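Local coordinates for protein peptidoglycan D,D-transpeptidase FtsI (Burkholderia pseudomallei, PDB 6HZI) that probably cross-links peptidoglycan stem peptides as a D,D-transpeptidase in cell-wall synthesis at division, at residues 36-41 against 46-51. Numbering follows the deposited sequence.
Sequences AMVIDV and VLSLVN
Residues 36-40 and 48-51 run antiparallel, their N-to-C directions 171° apart, with Ala36-Val50 and Val38-Ser48 as hydrogen-bonded pairs and Met37-Leu49 as a non-hydrogen-bonded pair. Ala36 N reaches Val50 O at 2.9 Å and Val50 N returns the bond to Ala36 O, while Val38 N donates to Ser48 O. The register then slips by one: two residues, Leu47 and Ser48, share Val38 as their partner, which makes a classic beta bulge, and Val38 O accepts from Leu47 N at 2.7 Å and, less closely, from Ser48 N at 3.3 Å. Val46 resumes the pairing opposite Ile39.

On the face of Met37, Ile39, Val46 and Leu49, the Met37 and Leu49 side chains lie alongside each other, with Leu49 CD1 3.9 Å from Met37 CB. Met37 CG sits between its own N and carbonyl carbon (chi1 74°), and a bend at chi3 carries CE to 4.2 Å from Val46 CG2, roughly perpendicular to the Val46 side chain. Phe188 and Ala191 of helix 187-198 cover Met37 here. On the other face, Ser48 OG packs 3.1 Å from Val38 CG2 and is hydrogen-bonded to Thr18 of helix 12-28, whose Leu22 touches Val50. At the bulge, Leu47 CD1 meets Asp40 CB at 4.1 Å.

This hairpin supplies the edge strand 46-52 of the central antiparallel sheet of the penicillin-binding transpeptidase fold, with helices packed on both faces. By fitting in one extra residue, the bulge gives the Val38 carbonyl two donors and returns Val46 to the Met37 face; that apolar face packs against helix 187-198, while the other adds a hydroxyl link to helix 12-28.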
loop_
_atom_site.group_PDB
_atom_site.type_symbol
_atom_site.label_atom_id
_atom_site.label_comp_id
_atom_site.label_asym_id
_atom_site.label_seq_id
_atom_site.Cartn_x
_atom_site.Cartn_y
_atom_site.Cartn_z
ATOM N N ALA A 36 -1.862 -2.704 -12.004
ATOM C CA ALA A 36 -0.578 -2.978 -11.349
ATOM C C ALA A 36 0.505 -2.032 -11.879
ATOM O O ALA A 36 0.375 -1.543 -13.015
ATOM C CB ALA A 36 -0.252 -4.435 -11.532
ATOM N N MET A 37 1.524 -1.767 -11.059
ATOM C CA MET A 37 2.641 -0.881 -11.438
ATOM C C MET A 37 3.865 -1.154 -10.558
ATOM O O MET A 37 3.694 -1.649 -9.427
ATOM C CB MET A 37 2.207 0.595 -11.342
ATOM C CG MET A 37 2.078 1.146 -9.937
ATOM S SD MET A 37 1.494 2.845 -9.895
ATOM C CE MET A 37 2.955 3.722 -10.467
ATOM N N VAL A 38 5.042 -0.827 -11.088
ATOM C CA VAL A 38 6.358 -1.002 -10.434
ATOM C C VAL A 38 7.049 0.332 -10.499
ATOM O O VAL A 38 7.069 0.917 -11.600
ATOM C CB VAL A 38 7.199 -2.095 -11.108
ATOM C CG1 VAL A 38 8.480 -2.361 -10.328
ATOM C CG2 VAL A 38 6.391 -3.394 -11.224
ATOM N N ILE A 39 7.568 0.756 -9.354
ATOM C CA ILE A 39 8.364 1.996 -9.148
ATOM C C ILE A 39 9.767 1.603 -8.695
ATOM O O ILE A 39 9.903 0.769 -7.754
ATOM C CB ILE A 39 7.697 2.867 -8.085
ATOM C CG1 ILE A 39 6.240 3.139 -8.464
ATOM C CG2 ILE A 39 8.515 4.122 -7.901
ATOM C CD1 ILE A 39 5.504 4.139 -7.572
ATOM N N ASP A 40 10.777 2.193 -9.327
ATOM C CA ASP A 40 12.178 2.071 -8.882
ATOM C C ASP A 40 12.325 2.983 -7.672
ATOM O O ASP A 40 12.033 4.183 -7.783
ATOM C CB ASP A 40 13.156 2.490 -9.978
ATOM C CG ASP A 40 14.593 2.502 -9.510
ATOM O OD1 ASP A 40 15.132 1.420 -9.355
ATOM O OD2 ASP A 40 15.142 3.594 -9.310
ATOM N N VAL A 41 12.768 2.433 -6.562
ATOM C CA VAL A 41 12.811 3.165 -5.276
ATOM C C VAL A 41 13.857 4.263 -5.340
ATOM O O VAL A 41 13.545 5.296 -4.769
ATOM C CB VAL A 41 13.076 2.206 -4.108
ATOM C CG1 VAL A 41 13.383 2.977 -2.832
ATOM C CG2 VAL A 41 11.880 1.269 -3.937
ATOM N N VAL A 46 8.777 5.071 -12.865
ATOM C CA VAL A 46 7.783 4.001 -13.107
ATOM C C VAL A 46 8.389 2.997 -14.100
ATOM O O VAL A 46 8.633 3.385 -15.276
ATOM C CB VAL A 46 6.479 4.601 -13.642
ATOM C CG1 VAL A 46 5.442 3.531 -13.986
ATOM C CG2 VAL A 46 5.899 5.634 -12.690
ATOM N N LEU A 47 8.612 1.749 -13.664
ATOM C CA LEU A 47 9.176 0.682 -14.536
ATOM C C LEU A 47 8.019 0.002 -15.281
ATOM O O LEU A 47 8.245 -0.505 -16.395
ATOM C CB LEU A 47 10.007 -0.324 -13.722
ATOM C CG LEU A 47 11.143 0.290 -12.902
ATOM C CD1 LEU A 47 11.947 -0.784 -12.144
ATOM C CD2 LEU A 47 12.025 1.077 -13.839
ATOM N N SER A 48 6.806 0.025 -14.726
ATOM C CA SER A 48 5.655 -0.568 -15.427
ATOM C C SER A 48 4.398 0.093 -14.934
ATOM O O SER A 48 4.374 0.613 -13.799
ATOM C CB SER A 48 5.557 -2.070 -15.261
ATOM O OG SER A 48 5.252 -2.416 -13.909
ATOM N N LEU A 49 3.394 0.046 -15.789
ATOM C CA LEU A 49 2.110 0.705 -15.521
ATOM C C LEU A 49 1.092 -0.004 -16.401
ATOM O O LEU A 49 1.204 0.093 -17.630
ATOM C CB LEU A 49 2.232 2.206 -15.799
ATOM C CG LEU A 49 0.985 3.017 -15.430
ATOM C CD1 LEU A 49 0.842 3.155 -13.935
ATOM C CD2 LEU A 49 1.044 4.388 -16.050
ATOM N N VAL A 50 0.210 -0.769 -15.767
ATOM C CA VAL A 50 -0.613 -1.765 -16.472
ATOM C C VAL A 50 -2.031 -1.720 -15.922
ATOM O O VAL A 50 -2.234 -1.730 -14.707
ATOM C CB VAL A 50 0.027 -3.162 -16.379
ATOM C CG1 VAL A 50 -0.927 -4.220 -16.891
ATOM C CG2 VAL A 50 1.339 -3.218 -17.155
ATOM N N ASN A 51 -2.977 -1.658 -16.843
ATOM C CA ASN A 51 -4.407 -1.878 -16.564
ATOM C C ASN A 51 -4.918 -3.015 -17.461
ATOM O O ASN A 51 -4.694 -2.959 -18.632
ATOM C CB ASN A 51 -5.197 -0.621 -16.842
ATOM C CG ASN A 51 -4.669 0.598 -16.119
ATOM O OD1 ASN A 51 -5.256 0.988 -15.110
ATOM N ND2 ASN A 51 -3.690 1.290 -16.691
#